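Local coordinates for protein 2-phospho-L-lactate guanylyltransferase (Methanosarcina mazei, PDB 2I5E) that probably catalyses the condensation of (2S)-2-phospholactate with GTP, giving (2S)-lactyl-2-diphospho-5'-guanosine and diphosphate in coenzyme F420 biosynthesis, at residues A[7-12]-A[93-98]; A[97-102]-A[170-175]; A[113-118]-A[131-136]. All blocks are in the same frame, centred on the assembly; numbering follows the deposited sequence.

Contact 1: A[7-12]-A[93-98]; sequences VIPYKK and IVMADL. With PEG (di(hydroxyethyl)ether), chain F.
With chi1 at -58°, Ile8 holds CG2 on the side opposite its own backbone N, and this methyl meets CB of Ala96 at 3.5 Å. The selenomethionine Met95 works differently: its CB starts away from the other segment, but the chain folds back at chi2 (-23°) and chi3 and brings SE to 3.5 Å from CG of Pro9, the two side chains crossing at about a right angle. Upstream the backbones run as parallel strands. Val94 N donates to Val7 O at 2.9 Å in a nearly straight bond (167°), and on the face they share the branched side chains of Val7 and Ile93 lie alongside each other, CG1 to CG1 at 3.8 Å. The next link is made by carbon instead. Val94 O receives the CA-H of Ile8 at 3.4 Å and has CD of Pro9 beside it, since a proline nitrogen has no hydrogen to offer. Beyond this point the chains are joined by a water that gives a bond to Pro9 O (2.8 Å) and takes one from Ala96 N (3.1 Å). A glycine in place of Pro9 would probably leave the selenium end of Met95 without the ring it crosses and let this strand end flex. Ala96 is small enough for the Tyr10 ring to approach it obliquely, while helix 25-45 packs against Tyr10 and Ile8. A di(hydroxyethyl)ether molecule, probably from the crystallisation liquor, lies beside Tyr10 and Ala96. Chemically, then, the amide bond gives way to CA-H contacts, methyl packing and one bridging water as the strands end, consistent with the strand-end crevice of GT-A nucleotidyltransferases.

Contact 2: A[97-102]-A[170-175]; sequences DLPLLS and TDIDEP
Asp97 O is the main backbone link to 170-175: it accepts a weak bond from Ile172 N at 3.1 Å, bent to 133°, and a CA-H contact from Asp171. A water lends support by giving a bond to Thr170 O (2.6 Å) and receiving one from Leu100 N (3.0 Å), an amide within the type I turn from Leu98 to Leu101. The acidic groups come next. Asp97 and Asp171 run alongside each other with their carboxylates at the same end, OD2 of Asp97 4.6 Å from OD2 of Asp171. One water donates to both of these oxygens. Lys16 forms salt bridges with Asp97 and Asp173, and Lys122 with Asp171, which probably offsets the crowding of like charge; Asp173 also pairs with Arg205 of the second subunit. Among apolar contacts, CD2 of Leu98 rests on CB of Asp171 at 3.8 Å and CD1 of Leu100 reaches CB of Thr170 at 3.9 Å; a delta methyl does the touching each time, which suits leucine's branched apolar end. Two aspartates on loops meeting beyond the sheet recall the metal-binding pair of GT-A nucleotidyltransferases, though no metal is seen here; a TRS bonded to Asp171 OD2, probably a crystallisation molecule, may mark the pocket.

Contact 3: A[113-118]-A[131-136]; sequences EKDVCI and IKNPSK
Asp115 and Asn133 bring their flat groups near each other at an angle, the carboxylate and amide planes 67° apart, with Asp115 OD1 4.1 Å from Asn133 ND2. The amide is thus a neighbour of the acid more than a partner, and its ND2 is instead bonded to OE1 of Gln158, a residue that also packs on Asp115. The firmer link is in the backbone: Lys132 N donates to Asp115 O at 3.0 Å, with an N-H...O angle of 168°. The same carbonyl oxygen takes a second bond from a water, which in turn accepts from Asn133 N at 2.7 Å, so Asp115 O takes two bonds, one from Lys132 N and one from the water, which links it on to Asn133 N. Lys132 has CG placed beside its backbone N and opposite the carbonyl carbon (chi1 -77°), and beyond CG the chain is extended. It therefore runs along the chain from Asp115 back past Lys114, and NZ ends 3.3 Å from Glu113 O in a weak bond. NZ also bonds to Thr112 O, so a long lysine suits this place by carrying an ammonium to carbonyls of the loop that leads into strand 116-120. On one face of the sheet Val116 and Ile131 form an antiparallel non-hydrogen-bonded pair, CA to CA 4.7 Å; both are branched apolar residues fit for a buried sheet face, with CB of Val116 4.3 Å from CA of Ile131. The contact closes the open end of the hairpin made by strands 116-120 and 126-131. Strand 160-162 borders 116-120 on its other edge through backbone bonds of Val116 and Ile118, and helix 145-154 packs on the sheet face through Ala153 against Val116.

Overall arrangement
Contacts 1 and 2 meet on the segment 93-102: they share Asp97 and Leu98, their centres lie about 11 Å apart, and Val94 CG1 touches Leu101 CD2 at 3.8 Å. Together they probably border the nucleotide site, as the GT-A topology suggests; TRS lies by Pro9 and Thr170 and PEG by Tyr10 and Asp97, both probably from the crystallisation liquor, though such molecules often mark pockets. Contact 3 belongs to the outer part of the same mixed sheet, its centre about 19 Å from that of contact 1; the two still meet through Ile93 CD1 and Ile131 CD1. Nested within the chain loop that contact 2 closes, contact 3 stays about 10 Å from it at the nearest atoms.

Contact 1: A[7-12]-A[93-98]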
ATOM      1  N   VAL A   7      -0.293  15.727  16.452  1.00 32.10           N
ATOM      2  CA  VAL A   7       0.539  15.001  17.423  1.00 30.43           C
ATOM      3  C   VAL A   7       1.217  13.779  16.751  1.00 30.74           C
ATOM      4  O   VAL A   7       0.617  13.092  15.865  1.00 29.46           O
ATOM      5  CB  VAL A   7      -0.308  14.623  18.680  1.00 29.87           C
ATOM      6  CG1 VAL A   7      -1.345  13.531  18.438  1.00 27.56           C
ATOM      7  CG2 VAL A   7       0.502  14.292  19.889  1.00 30.38           C
ATOM      8  N   ILE A   8       2.474  13.574  17.115  1.00 29.40           N
ATOM      9  CA  ILE A   8       3.320  12.486  16.635  1.00 31.41           C
ATOM     10  C   ILE A   8       3.815  11.763  17.872  1.00 30.99           C
ATOM     11  O   ILE A   8       4.553  12.298  18.611  1.00 32.82           O
ATOM     12  CB  ILE A   8       4.614  12.967  15.838  1.00 31.89           C
ATOM     13  CG1 ILE A   8       4.290  13.842  14.592  1.00 32.47           C
ATOM     14  CG2 ILE A   8       5.501  11.817  15.427  1.00 25.39           C
ATOM     15  CD1 ILE A   8       5.447  14.738  14.244  1.00 34.38           C
ATOM     16  N   PRO A   9       3.304  10.571  18.138  1.00 32.03           N
ATOM     17  CA  PRO A   9       3.844   9.623  19.143  1.00 32.62           C
ATOM     18  C   PRO A   9       5.262   9.190  18.745  1.00 33.30           C
ATOM     19  O   PRO A   9       5.500   8.748  17.608  1.00 35.14           O
ATOM     20  CB  PRO A   9       2.844   8.440  19.068  1.00 33.64           C
ATOM     21  CG  PRO A   9       2.090   8.603  17.748  1.00 31.19           C
ATOM     22  CD  PRO A   9       2.125  10.070  17.399  1.00 29.64           C
ATOM     23  N   TYR A  10       6.235   9.369  19.612  1.00 33.79           N
ATOM     24  CA  TYR A  10       7.632   9.114  19.240  1.00 33.27           C
ATOM     25  C   TYR A  10       8.465   8.682  20.466  1.00 34.84           C
ATOM     26  O   TYR A  10       8.381   9.293  21.531  1.00 35.70           O
ATOM     27  CB  TYR A  10       8.256  10.378  18.646  1.00 32.97           C
ATOM     28  CG  TYR A  10       9.682  10.246  18.227  1.00 33.40           C
ATOM     29  CD1 TYR A  10      10.046   9.390  17.147  1.00 27.88           C
ATOM     30  CD2 TYR A  10      10.708  10.975  18.890  1.00 32.41           C
ATOM     31  CE1 TYR A  10      11.337   9.248  16.746  1.00 30.65           C
ATOM     32  CE2 TYR A  10      12.033  10.834  18.474  1.00 31.50           C
ATOM     33  CZ  TYR A  10      12.322   9.982  17.386  1.00 32.62           C
ATOM     34  OH  TYR A  10      13.581   9.814  16.960  1.00 34.90           O
ATOM     35  N   LYS A  11       9.294   7.657  20.315  1.00 35.47           N
ATOM     36  CA  LYS A  11      10.300   7.302  21.332  1.00 37.45           C
ATOM     37  C   LYS A  11      11.531   6.859  20.573  1.00 36.90           C
ATOM     38  O   LYS A  11      11.495   5.812  19.893  1.00 36.56           O
ATOM     39  CB  LYS A  11       9.740   6.204  22.290  1.00 36.31           C
ATOM     40  CG  LYS A  11      10.737   5.393  23.201  1.00 39.71           C
ATOM     41  CD  LYS A  11       9.913   4.600  24.309  1.00 40.05           C
ATOM     42  CE  LYS A  11      10.604   3.530  25.213  1.00 40.14           C
ATOM     43  NZ  LYS A  11      11.918   3.964  25.640  1.00 42.28           N
ATOM     44  N   LYS A  12      12.606   7.645  20.651  1.00 35.76           N
ATOM     45  CA  LYS A  12      13.815   7.266  19.985  1.00 36.51           C
ATOM     46  C   LYS A  12      14.442   5.965  20.533  1.00 39.29           C
ATOM     47  O   LYS A  12      14.960   5.165  19.755  1.00 38.03           O
ATOM     48  CB  LYS A  12      14.824   8.447  19.986  1.00 36.71           C
ATOM     49  CG  LYS A  12      16.177   8.114  19.424  1.00 33.42           C
ATOM     50  CD  LYS A  12      16.924   9.372  19.142  1.00 38.62           C
ATOM     51  CE  LYS A  12      18.419   9.087  19.004  1.00 34.38           C
ATOM     52  NZ  LYS A  12      18.906  10.189  18.162  1.00 37.93           N
ATOM     53  N   ILE A  93      -3.449  12.696  14.382  1.00 28.39           N
ATOM     54  CA  ILE A  93      -2.446  11.829  14.955  1.00 26.33           C
ATOM     55  C   ILE A  93      -1.670  11.145  13.843  1.00 28.07           C
ATOM     56  O   ILE A  93      -2.256  10.469  13.021  1.00 27.23           O
ATOM     57  CB  ILE A  93      -3.093  10.743  15.846  1.00 28.85           C
ATOM     58  CG1 ILE A  93      -4.034  11.405  16.886  1.00 22.48           C
ATOM     59  CG2 ILE A  93      -2.016   9.790  16.405  1.00 24.60           C
ATOM     60  CD1 ILE A  93      -4.890  10.303  17.713  1.00 25.12           C
ATOM     61  N   VAL A  94      -0.366  11.449  13.721  1.00 28.05           N
ATOM     62  CA  VAL A  94       0.389  10.854  12.638  1.00 28.80           C
ATOM     63  C   VAL A  94       1.602  10.087  13.189  1.00 27.19           C
ATOM     64  O   VAL A  94       2.356  10.624  13.930  1.00 29.26           O
ATOM     65  CB  VAL A  94       0.957  11.936  11.653  1.00 30.14           C
ATOM     66  CG1 VAL A  94       1.333  11.354  10.330  1.00 28.05           C
ATOM     67  CG2 VAL A  94       0.086  13.080  11.452  1.00 34.47           C
HETATM   68  N   MSE A  95       1.827   8.849  12.756  1.00 26.31           N
HETATM   69  CA  MSE A  95       3.011   8.119  13.151  1.00 24.20           C
HETATM   70  C   MSE A  95       4.284   8.732  12.638  1.00 25.60           C
HETATM   71  O   MSE A  95       4.281   9.298  11.592  1.00 22.84           O
HETATM   72  CB  MSE A  95       2.861   6.705  12.661  1.00 24.95           C
HETATM   73  CG  MSE A  95       1.492   6.084  13.274  1.00 27.38           C
HETATM   74 SE   MSE A  95       0.779   6.955  14.973  0.80 44.52          SE
HETATM   75  CE  MSE A  95       1.758   5.674  15.481  1.00 15.86           C
ATOM     76  N   ALA A  96       5.414   8.458  13.312  1.00 28.21           N
ATOM     77  CA  ALA A  96       6.711   9.100  12.971  1.00 29.63           C
ATOM     78  C   ALA A  96       7.486   8.291  11.885  1.00 30.94           C
ATOM     79  O   ALA A  96       8.621   8.607  11.632  1.00 28.80           O
ATOM     80  CB  ALA A  96       7.520   9.172  14.218  1.00 29.80           C
ATOM     81  N   ASP A  97       6.894   7.178  11.371  1.00 27.54           N
ATOM     82  CA  ASP A  97       7.553   6.263  10.500  1.00 27.71           C
ATOM     83  C   ASP A  97       7.003   6.218   9.086  1.00 28.09           C
ATOM     84  O   ASP A  97       6.930   5.140   8.447  1.00 26.30           O
ATOM     85  CB  ASP A  97       7.608   4.850  11.137  1.00 30.13           C
ATOM     86  CG  ASP A  97       6.260   4.283  11.442  1.00 29.00           C
ATOM     87  OD1 ASP A  97       5.266   4.996  11.269  1.00 25.34           O
ATOM     88  OD2 ASP A  97       6.198   3.092  11.824  1.00 34.87           O
ATOM     89  N   LEU A  98       6.591   7.406   8.605  1.00 25.92           N
ATOM     90  CA  LEU A  98       5.926   7.540   7.348  1.00 28.91           C
ATOM     91  C   LEU A  98       6.785   8.463   6.429  1.00 28.82           C
ATOM     92  O   LEU A  98       6.390   9.555   6.166  1.00 26.08           O
ATOM     93  CB  LEU A  98       4.506   8.134   7.600  1.00 27.29           C
ATOM     94  CG  LEU A  98       3.600   7.380   8.672  1.00 30.38           C
ATOM     95  CD1 LEU A  98       2.252   7.987   8.764  1.00 24.27           C
ATOM     96  CD2 LEU A  98       3.389   5.937   8.356  1.00 23.15           C
TER
HETATM   97  C1  PEG F 306       9.395   5.817  17.519  1.00 50.02           C
HETATM   98  O1  PEG F 306       8.146   5.779  18.232  1.00 54.32           O
HETATM   99  C2  PEG F 306       9.215   4.820  16.390  1.00 53.33           C
HETATM  100  O2  PEG F 306       8.817   5.515  15.197  1.00 47.78           O
HETATM  101  C3  PEG F 306      10.038   5.947  14.591  1.00 43.04           C
HETATM  102  C4  PEG F 306       9.770   6.733  13.317  1.00 46.23           C
HETATM  103  O4  PEG F 306      10.550   7.903  13.102  1.00 31.28           O
HETATM  104  O   HOH W   1       4.902   6.761  15.797  1.00 29.88           O

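Contact 2: A[97-102]-A[170-175]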
ATOM      1  N   ASP A  97       6.894   7.178  11.371  1.00 27.54           N
ATOM      2  CA  ASP A  97       7.553   6.263  10.500  1.00 27.71           C
ATOM      3  C   ASP A  97       7.003   6.218   9.086  1.00 28.09           C
ATOM      4  O   ASP A  97       6.930   5.140   8.447  1.00 26.30           O
ATOM      5  CB  ASP A  97       7.608   4.850  11.137  1.00 30.13           C
ATOM      6  CG  ASP A  97       6.260   4.283  11.442  1.00 29.00           C
ATOM      7  OD1 ASP A  97       5.266   4.996  11.269  1.00 25.34           O
ATOM      8  OD2 ASP A  97       6.198   3.092  11.824  1.00 34.87           O
ATOM      9  N   LEU A  98       6.591   7.406   8.605  1.00 25.92           N
ATOM     10  CA  LEU A  98       5.926   7.540   7.348  1.00 28.91           C
ATOM     11  C   LEU A  98       6.785   8.463   6.429  1.00 28.82           C
ATOM     12  O   LEU A  98       6.390   9.555   6.166  1.00 26.08           O
ATOM     13  CB  LEU A  98       4.506   8.134   7.600  1.00 27.29           C
ATOM     14  CG  LEU A  98       3.600   7.380   8.672  1.00 30.38           C
ATOM     15  CD1 LEU A  98       2.252   7.987   8.764  1.00 24.27           C
ATOM     16  CD2 LEU A  98       3.389   5.937   8.356  1.00 23.15           C
ATOM     17  N   PRO A  99       7.939   7.989   5.954  1.00 31.27           N
ATOM     18  CA  PRO A  99       8.778   8.835   5.132  1.00 32.96           C
ATOM     19  C   PRO A  99       8.274   9.117   3.680  1.00 34.75           C
ATOM     20  O   PRO A  99       8.889   9.926   2.975  1.00 36.97           O
ATOM     21  CB  PRO A  99      10.120   8.103   5.175  1.00 31.07           C
ATOM     22  CG  PRO A  99       9.694   6.669   5.128  1.00 29.03           C
ATOM     23  CD  PRO A  99       8.576   6.659   6.147  1.00 32.01           C
ATOM     24  N   LEU A 100       7.151   8.518   3.271  1.00 34.43           N
ATOM     25  CA  LEU A 100       6.555   8.696   1.923  1.00 32.91           C
ATOM     26  C   LEU A 100       5.361   9.650   1.967  1.00 33.36           C
ATOM     27  O   LEU A 100       4.728   9.934   0.966  1.00 33.90           O
ATOM     28  CB  LEU A 100       6.176   7.315   1.329  1.00 30.62           C
ATOM     29  CG  LEU A 100       7.345   6.332   1.203  1.00 31.53           C
ATOM     30  CD1 LEU A 100       6.928   5.097   0.418  1.00 25.93           C
ATOM     31  CD2 LEU A 100       8.600   7.016   0.527  1.00 30.20           C
ATOM     32  N   LEU A 101       5.075  10.135   3.154  1.00 31.49           N
ATOM     33  CA  LEU A 101       3.954  10.980   3.399  1.00 33.28           C
ATOM     34  C   LEU A 101       4.363  12.379   3.042  1.00 34.58           C
ATOM     35  O   LEU A 101       5.479  12.826   3.411  1.00 35.97           O
ATOM     36  CB  LEU A 101       3.615  10.910   4.878  1.00 30.99           C
ATOM     37  CG  LEU A 101       2.442  11.734   5.291  1.00 33.96           C
ATOM     38  CD1 LEU A 101       1.143  11.018   4.849  1.00 27.27           C
ATOM     39  CD2 LEU A 101       2.547  11.967   6.814  1.00 31.07           C
ATOM     40  N   SER A 102       3.482  13.037   2.295  1.00 36.15           N
ATOM     41  CA  SER A 102       3.756  14.269   1.521  1.00 34.43           C
ATOM     42  C   SER A 102       2.860  15.312   2.147  1.00 34.28           C
ATOM     43  O   SER A 102       1.921  14.998   2.882  1.00 34.93           O
ATOM     44  CB  SER A 102       3.330  14.115   0.080  1.00 34.07           C
ATOM     45  OG  SER A 102       1.882  14.007   0.027  1.00 34.80           O
ATOM     46  N   THR A 170       2.620   3.165   3.644  1.00 30.10           N
ATOM     47  CA  THR A 170       3.940   2.501   3.840  1.00 29.37           C
ATOM     48  C   THR A 170       4.599   3.036   5.088  1.00 31.27           C
ATOM     49  O   THR A 170       5.282   4.088   5.092  1.00 29.42           O
ATOM     50  CB  THR A 170       4.781   2.750   2.601  1.00 31.29           C
ATOM     51  OG1 THR A 170       4.005   2.306   1.488  1.00 30.23           O
ATOM     52  CG2 THR A 170       6.102   1.981   2.571  1.00 29.95           C
ATOM     53  N   ASP A 171       4.360   2.326   6.193  1.00 30.72           N
ATOM     54  CA  ASP A 171       5.086   2.567   7.417  1.00 29.51           C
ATOM     55  C   ASP A 171       6.310   1.656   7.345  1.00 31.58           C
ATOM     56  O   ASP A 171       6.293   0.583   6.727  1.00 29.73           O
ATOM     57  CB  ASP A 171       4.246   2.258   8.643  1.00 31.84           C
ATOM     58  CG  ASP A 171       3.555   0.885   8.570  1.00 27.78           C
ATOM     59  OD1 ASP A 171       2.625   0.698   7.781  1.00 28.71           O
ATOM     60  OD2 ASP A 171       3.996  -0.011   9.276  1.00 29.16           O
ATOM     61  N   ILE A 172       7.363   2.075   8.015  1.00 31.42           N
ATOM     62  CA  ILE A 172       8.629   1.440   7.779  1.00 32.91           C
ATOM     63  C   ILE A 172       8.897   0.772   9.072  1.00 34.10           C
ATOM     64  O   ILE A 172       9.223   1.467  10.035  1.00 35.07           O
ATOM     65  CB  ILE A 172       9.724   2.462   7.265  1.00 34.02           C
ATOM     66  CG1 ILE A 172       9.589   2.644   5.702  1.00 34.25           C
ATOM     67  CG2 ILE A 172      11.139   1.850   7.438  1.00 35.55           C
ATOM     68  CD1 ILE A 172       8.758   3.705   5.293  1.00 37.40           C
ATOM     69  N   ASP A 173       8.706  -0.561   9.124  1.00 34.22           N
ATOM     70  CA  ASP A 173       8.806  -1.316  10.399  1.00 37.10           C
ATOM     71  C   ASP A 173       9.694  -2.570  10.357  1.00 36.65           C
ATOM     72  O   ASP A 173      10.305  -2.960  11.327  1.00 35.63           O
ATOM     73  CB  ASP A 173       7.400  -1.700  10.920  1.00 39.04           C
ATOM     74  CG  ASP A 173       7.367  -1.948  12.433  1.00 41.94           C
ATOM     75  OD1 ASP A 173       7.957  -1.140  13.249  1.00 43.71           O
ATOM     76  OD2 ASP A 173       6.744  -2.990  12.747  1.00 44.65           O
ATOM     77  N   GLU A 174       9.767  -3.178   9.199  1.00 36.93           N
ATOM     78  CA  GLU A 174      10.648  -4.295   9.014  1.00 38.47           C
ATOM     79  C   GLU A 174      11.538  -4.151   7.766  1.00 36.99           C
ATOM     80  O   GLU A 174      11.328  -3.215   7.005  1.00 35.94           O
ATOM     81  CB  GLU A 174       9.866  -5.583   9.043  1.00 38.52           C
ATOM     82  CG  GLU A 174       8.736  -5.640   8.115  1.00 43.52           C
ATOM     83  CD  GLU A 174       7.792  -6.736   8.466  1.00 50.81           C
ATOM     84  OE1 GLU A 174       8.054  -7.464   9.455  1.00 56.75           O
ATOM     85  OE2 GLU A 174       6.789  -6.874   7.751  1.00 55.42           O
ATOM     86  N   PRO A 175      12.567  -5.046   7.611  1.00 35.84           N
ATOM     87  CA  PRO A 175      13.516  -4.969   6.487  1.00 35.41           C
ATOM     88  C   PRO A 175      12.835  -4.821   5.116  1.00 34.54           C
ATOM     89  O   PRO A 175      13.259  -4.045   4.307  1.00 34.30           O
ATOM     90  CB  PRO A 175      14.291  -6.352   6.573  1.00 35.03           C
ATOM     91  CG  PRO A 175      14.214  -6.655   8.076  1.00 34.65           C
ATOM     92  CD  PRO A 175      12.806  -6.257   8.431  1.00 35.56           C
TER
HETATM   93  O   HOH W   2       4.639   0.638  11.707  1.00 31.92           O
HETATM   94  O   HOH W   3       5.158   6.581   4.378  1.00 30.81           O

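Contact 3: A[113-118]-A[131-136]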
ATOM      1  N   GLU A 113     -14.322  15.105   4.315  1.00 44.56           N
ATOM      2  CA  GLU A 113     -15.617  15.667   4.459  1.00 46.61           C
ATOM      3  C   GLU A 113     -16.317  14.846   5.518  1.00 44.74           C
ATOM      4  O   GLU A 113     -17.336  15.308   6.032  1.00 43.45           O
ATOM      5  CB  GLU A 113     -16.343  15.764   3.111  1.00 46.92           C
ATOM      6  CG  GLU A 113     -16.120  17.151   2.459  1.00 50.81           C
ATOM      7  CD  GLU A 113     -16.366  17.188   0.933  1.00 52.98           C
ATOM      8  OE1 GLU A 113     -16.904  16.190   0.354  1.00 59.25           O
ATOM      9  OE2 GLU A 113     -16.041  18.240   0.312  1.00 59.33           O
ATOM     10  N   LYS A 114     -15.712  13.702   5.903  1.00 42.67           N
ATOM     11  CA  LYS A 114     -16.253  12.874   7.021  1.00 42.26           C
ATOM     12  C   LYS A 114     -15.809  13.350   8.413  1.00 40.70           C
ATOM     13  O   LYS A 114     -14.910  14.178   8.532  1.00 40.62           O
ATOM     14  CB  LYS A 114     -15.908  11.367   6.897  1.00 42.23           C
ATOM     15  CG  LYS A 114     -16.357  10.699   5.577  1.00 44.20           C
ATOM     16  CD  LYS A 114     -17.874  10.791   5.445  1.00 48.01           C
ATOM     17  CE  LYS A 114     -18.357  10.551   4.020  1.00 51.56           C
ATOM     18  NZ  LYS A 114     -19.103   9.266   3.987  1.00 56.62           N
ATOM     19  N   ASP A 115     -16.407  12.756   9.440  1.00 39.61           N
ATOM     20  CA  ASP A 115     -16.060  12.984  10.818  1.00 38.72           C
ATOM     21  C   ASP A 115     -14.674  12.502  11.203  1.00 38.81           C
ATOM     22  O   ASP A 115     -14.007  13.142  12.063  1.00 38.72           O
ATOM     23  CB  ASP A 115     -17.058  12.275  11.680  1.00 38.68           C
ATOM     24  CG  ASP A 115     -18.423  12.905  11.608  1.00 41.99           C
ATOM     25  OD1 ASP A 115     -18.551  14.095  11.229  1.00 44.97           O
ATOM     26  OD2 ASP A 115     -19.376  12.175  11.890  1.00 47.98           O
ATOM     27  N   VAL A 116     -14.265  11.341  10.659  1.00 37.38           N
ATOM     28  CA  VAL A 116     -12.866  10.853  10.847  1.00 36.30           C
ATOM     29  C   VAL A 116     -12.219  10.455   9.562  1.00 37.01           C
ATOM     30  O   VAL A 116     -12.906  10.066   8.606  1.00 35.31           O
ATOM     31  CB  VAL A 116     -12.635   9.948  12.116  1.00 38.86           C
ATOM     32  CG1 VAL A 116     -13.908   9.738  12.995  1.00 34.88           C
ATOM     33  CG2 VAL A 116     -11.725   8.673  11.890  1.00 33.35           C
ATOM     34  N   CYS A 117     -10.924  10.739   9.407  1.00 35.80           N
ATOM     35  CA  CYS A 117     -10.255  10.127   8.255  1.00 33.80           C
ATOM     36  C   CYS A 117      -9.191   9.208   8.762  1.00 34.66           C
ATOM     37  O   CYS A 117      -8.404   9.531   9.679  1.00 30.60           O
ATOM     38  CB  CYS A 117      -9.685  11.141   7.312  1.00 34.47           C
ATOM     39  SG  CYS A 117      -8.940  10.466   5.846  1.00 35.60           S
ATOM     40  N   ILE A 118      -9.198   8.015   8.174  1.00 33.23           N
ATOM     41  CA  ILE A 118      -8.234   7.050   8.533  1.00 33.19           C
ATOM     42  C   ILE A 118      -7.414   6.426   7.393  1.00 30.49           C
ATOM     43  O   ILE A 118      -7.976   6.010   6.333  1.00 31.48           O
ATOM     44  CB  ILE A 118      -8.823   6.107   9.504  1.00 33.41           C
ATOM     45  CG1 ILE A 118      -8.002   4.832   9.604  1.00 37.41           C
ATOM     46  CG2 ILE A 118     -10.297   5.883   9.244  1.00 40.05           C
ATOM     47  CD1 ILE A 118      -8.503   4.016  10.651  1.00 28.96           C
ATOM     48  N   ILE A 131      -9.458  13.202  13.424  1.00 32.24           N
ATOM     49  CA  ILE A 131     -10.624  13.175  14.215  1.00 33.43           C
ATOM     50  C   ILE A 131     -11.167  14.618  14.383  1.00 35.55           C
ATOM     51  O   ILE A 131     -10.559  15.392  15.075  1.00 37.08           O
ATOM     52  CB  ILE A 131     -10.235  12.591  15.604  1.00 33.47           C
ATOM     53  CG1 ILE A 131      -9.549  11.175  15.428  1.00 31.41           C
ATOM     54  CG2 ILE A 131     -11.430  12.626  16.557  1.00 30.43           C
ATOM     55  CD1 ILE A 131      -8.273  11.004  16.332  1.00 27.49           C
ATOM     56  N   LYS A 132     -12.298  14.954  13.759  1.00 37.51           N
ATOM     57  CA  LYS A 132     -12.909  16.295  13.863  1.00 37.95           C
ATOM     58  C   LYS A 132     -13.495  16.519  15.248  1.00 38.89           C
ATOM     59  O   LYS A 132     -13.463  17.616  15.734  1.00 41.16           O
ATOM     60  CB  LYS A 132     -14.046  16.436  12.861  1.00 37.63           C
ATOM     61  CG  LYS A 132     -13.586  16.657  11.463  1.00 39.42           C
ATOM     62  CD  LYS A 132     -14.717  16.911  10.489  1.00 33.68           C
ATOM     63  CE  LYS A 132     -14.140  16.760   9.087  1.00 37.83           C
ATOM     64  NZ  LYS A 132     -15.319  16.827   8.217  1.00 36.31           N
ATOM     65  N   ASN A 133     -14.029  15.497  15.897  1.00 38.84           N
ATOM     66  CA  ASN A 133     -14.637  15.680  17.213  1.00 38.31           C
ATOM     67  C   ASN A 133     -14.007  14.905  18.304  1.00 38.29           C
ATOM     68  O   ASN A 133     -14.565  13.908  18.724  1.00 39.57           O
ATOM     69  CB  ASN A 133     -16.125  15.355  17.135  1.00 38.39           C
ATOM     70  CG  ASN A 133     -16.787  15.911  15.839  1.00 40.16           C
ATOM     71  OD1 ASN A 133     -16.826  17.164  15.569  1.00 38.49           O
ATOM     72  ND2 ASN A 133     -17.276  14.982  14.998  1.00 35.41           N
ATOM     73  N   PRO A 134     -12.909  15.359  18.856  1.00 38.58           N
ATOM     74  CA  PRO A 134     -12.143  14.540  19.786  1.00 40.13           C
ATOM     75  C   PRO A 134     -12.912  14.071  21.007  1.00 42.43           C
ATOM     76  O   PRO A 134     -12.556  13.126  21.656  1.00 41.31           O
ATOM     77  CB  PRO A 134     -10.999  15.451  20.188  1.00 41.20           C
ATOM     78  CG  PRO A 134     -11.219  16.756  19.440  1.00 41.46           C
ATOM     79  CD  PRO A 134     -12.134  16.488  18.349  1.00 38.61           C
ATOM     80  N   SER A 135     -13.999  14.752  21.289  1.00 43.99           N
ATOM     81  CA  SER A 135     -14.743  14.588  22.554  1.00 47.17           C
ATOM     82  C   SER A 135     -15.522  13.311  22.441  1.00 48.11           C
ATOM     83  O   SER A 135     -15.843  12.723  23.456  1.00 50.56           O
ATOM     84  CB  SER A 135     -15.702  15.805  22.821  1.00 46.54           C
ATOM     85  OG  SER A 135     -16.449  16.214  21.659  1.00 47.14           O
ATOM     86  N   LYS A 136     -15.754  12.882  21.184  1.00 48.12           N
ATOM     87  CA  LYS A 136     -16.575  11.718  20.806  1.00 48.71           C
ATOM     88  C   LYS A 136     -15.753  10.519  20.291  1.00 47.55           C
ATOM     89  O   LYS A 136     -16.331   9.536  19.852  1.00 49.90           O
ATOM     90  CB  LYS A 136     -17.577  12.123  19.706  1.00 48.86           C
ATOM     91  CG  LYS A 136     -18.952  12.576  20.210  1.00 51.68           C
ATOM     92  CD  LYS A 136     -19.938  12.435  19.096  1.00 55.14           C
ATOM     93  CE  LYS A 136     -21.275  11.891  19.577  1.00 59.30           C
ATOM     94  NZ  LYS A 136     -22.046  11.442  18.354  1.00 57.02           N
TER
HETATM   95  O   HOH W   4     -14.690  13.007  15.010  1.00 37.52           O